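Local coordinates for DUF176 (Nitrosomonas europaea, PDB 2OMO), which is probably an oxidoreductase of the antibiotic biosynthesis monooxygenase family, although its substrate is not known, at residues M23-V28 / V73-Y78. Numbering follows the deposited sequence.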
# COMPACT_ATOMS: atom_id res chain seq x y z
N MSE A 23 -7.47 0.00 10.14
CA MSE A 23 -7.64 0.80 8.94
C MSE A 23 -8.21 -0.22 7.97
O MSE A 23 -7.96 -1.42 8.11
CB MSE A 23 -6.26 1.26 8.47
CG MSE A 23 -6.18 2.34 7.48
SE MSE A 23 -4.35 3.18 7.68
CE MSE A 23 -3.44 1.83 6.64
N TYR A 24 -9.06 0.24 7.06
CA TYR A 24 -9.58 -0.58 5.99
C TYR A 24 -8.83 -0.15 4.73
O TYR A 24 -8.92 0.99 4.32
CB TYR A 24 -11.11 -0.35 5.81
CG TYR A 24 -11.70 -1.21 4.71
CD1 TYR A 24 -12.26 -2.45 5.02
CD2 TYR A 24 -11.67 -0.79 3.38
CE1 TYR A 24 -12.79 -3.27 4.02
CE2 TYR A 24 -12.19 -1.58 2.36
CZ TYR A 24 -12.76 -2.83 2.70
OH TYR A 24 -13.29 -3.64 1.70
N VAL A 25 -8.10 -1.08 4.10
CA VAL A 25 -7.27 -0.77 2.93
C VAL A 25 -7.63 -1.61 1.73
O VAL A 25 -7.84 -2.82 1.84
CB VAL A 25 -5.76 -1.01 3.24
CG1 VAL A 25 -4.86 -0.76 2.00
CG2 VAL A 25 -5.33 -0.20 4.44
N THR A 26 -7.65 -0.97 0.58
CA THR A 26 -7.84 -1.66 -0.71
C THR A 26 -6.66 -1.25 -1.56
O THR A 26 -6.47 -0.04 -1.83
CB THR A 26 -9.16 -1.29 -1.42
OG1 THR A 26 -10.25 -1.43 -0.50
CG2 THR A 26 -9.42 -2.24 -2.62
N ILE A 27 -5.84 -2.21 -1.95
CA ILE A 27 -4.78 -1.91 -2.90
C ILE A 27 -5.35 -2.19 -4.29
O ILE A 27 -5.70 -3.35 -4.61
CB ILE A 27 -3.51 -2.70 -2.64
CG1 ILE A 27 -3.08 -2.56 -1.16
CG2 ILE A 27 -2.39 -2.29 -3.66
CD1 ILE A 27 -1.72 -3.25 -0.77
N VAL A 28 -5.42 -1.14 -5.11
CA VAL A 28 -6.03 -1.29 -6.43
C VAL A 28 -4.94 -1.32 -7.48
O VAL A 28 -4.15 -0.38 -7.58
CB VAL A 28 -7.08 -0.20 -6.74
CG1 VAL A 28 -7.63 -0.39 -8.18
CG2 VAL A 28 -8.22 -0.25 -5.64
N VAL A 73 -0.76 1.66 -9.08
CA VAL A 73 -1.46 1.20 -7.85
C VAL A 73 -2.16 2.41 -7.21
O VAL A 73 -1.55 3.49 -7.09
CB VAL A 73 -0.48 0.61 -6.82
CG1 VAL A 73 -1.11 0.57 -5.37
CG2 VAL A 73 -0.01 -0.78 -7.27
N LEU A 74 -3.43 2.25 -6.84
CA LEU A 74 -4.10 3.18 -5.94
C LEU A 74 -4.18 2.50 -4.56
O LEU A 74 -4.80 1.46 -4.40
CB LEU A 74 -5.54 3.50 -6.41
CG LEU A 74 -5.63 4.18 -7.81
CD1 LEU A 74 -5.52 3.15 -8.96
CD2 LEU A 74 -6.92 5.06 -7.99
N TYR A 75 -3.55 3.14 -3.58
CA TYR A 75 -3.51 2.63 -2.22
C TYR A 75 -4.52 3.43 -1.41
O TYR A 75 -4.25 4.56 -0.97
CB TYR A 75 -2.08 2.76 -1.69
CG TYR A 75 -1.86 2.26 -0.29
CD1 TYR A 75 -1.67 0.88 -0.03
CD2 TYR A 75 -1.85 3.13 0.77
CE1 TYR A 75 -1.48 0.43 1.27
CE2 TYR A 75 -1.67 2.68 2.09
CZ TYR A 75 -1.48 1.31 2.32
OH TYR A 75 -1.26 0.81 3.60
N GLU A 76 -5.69 2.82 -1.20
CA GLU A 76 -6.85 3.55 -0.69
C GLU A 76 -7.16 3.02 0.74
O GLU A 76 -7.68 1.92 0.89
CB GLU A 76 -8.02 3.28 -1.63
CG GLU A 76 -7.67 3.45 -3.12
CD GLU A 76 -8.88 3.26 -4.06
OE1 GLU A 76 -9.98 2.89 -3.60
OE2 GLU A 76 -8.69 3.45 -5.28
N ALA A 77 -6.81 3.82 1.75
CA ALA A 77 -6.87 3.46 3.15
C ALA A 77 -7.87 4.38 3.83
O ALA A 77 -7.80 5.62 3.65
CB ALA A 77 -5.49 3.65 3.80
N TYR A 78 -8.81 3.81 4.60
CA TYR A 78 -9.74 4.60 5.39
C TYR A 78 -9.75 4.16 6.85
O TYR A 78 -9.43 2.98 7.19
CB TYR A 78 -11.16 4.49 4.82
CG TYR A 78 -11.30 5.10 3.44
CD1 TYR A 78 -11.89 6.37 3.27
CD2 TYR A 78 -10.85 4.41 2.30
CE1 TYR A 78 -12.02 6.96 2.00
CE2 TYR A 78 -10.98 4.99 1.01
CZ TYR A 78 -11.56 6.25 0.88
OH TYR A 78 -11.66 6.78 -0.38
O HOH W 1 -10.54 1.00 0.73
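Val25 and Ile27 lean obliquely on the ring of Tyr75, on the face of this antiparallel strand pair that also carries Ala77. CG1 of Val25 comes to 3.7 Å from CE1 of Tyr75, and CG1 of Ile27 to 3.9 Å from its CD1. With chi1 at -179°, CG of Tyr75 lies anti to the backbone N and the ring lies lengthwise over the pair, pointing toward the Ala77 and Met23 end and leaning toward 23-28. The selenomethionine Met23 bends at chi3 (81°), setting its methyl CE 3.9 Å from both Tyr75 OH and Ala77 CB. Farther along, Ile27 CG2 meets Val73 CG1 at 3.6 Å.

The other face is more polar. CG2 of Val28 sits against the carboxylate of Glu76, 3.7 Å from OE2, while its CB packs beside CB of Leu74. A water joins Thr26 OG1 to the carbonyl oxygen of Glu76, which also accepts the N-H of Thr26; that oxygen thus takes two hydrogen bonds. Reciprocal backbone pairs link Tyr24 with Tyr78, Thr26 with Glu76 and Val28 with Leu74; the bond from Leu74 N to Val28 O is more bent, with an N-H...O angle of 153°.

The Tyr75 face is part of the dimer interface: the Tyr75 ring stacks on Tyr75 of the second subunit, and the Tyr75 hydroxyl is hydrogen-bonded to Asp61 of the second subunit. The Tyr78 hydroxyl is hydrogen-bonded to Glu54 OE1. These are the two central strands of a four-stranded ferredoxin-like sheet, flanked by 57-65 beyond 73-78 and by 109-117 beyond 23-28, with helix 81-87 packed on Tyr24 and Tyr78.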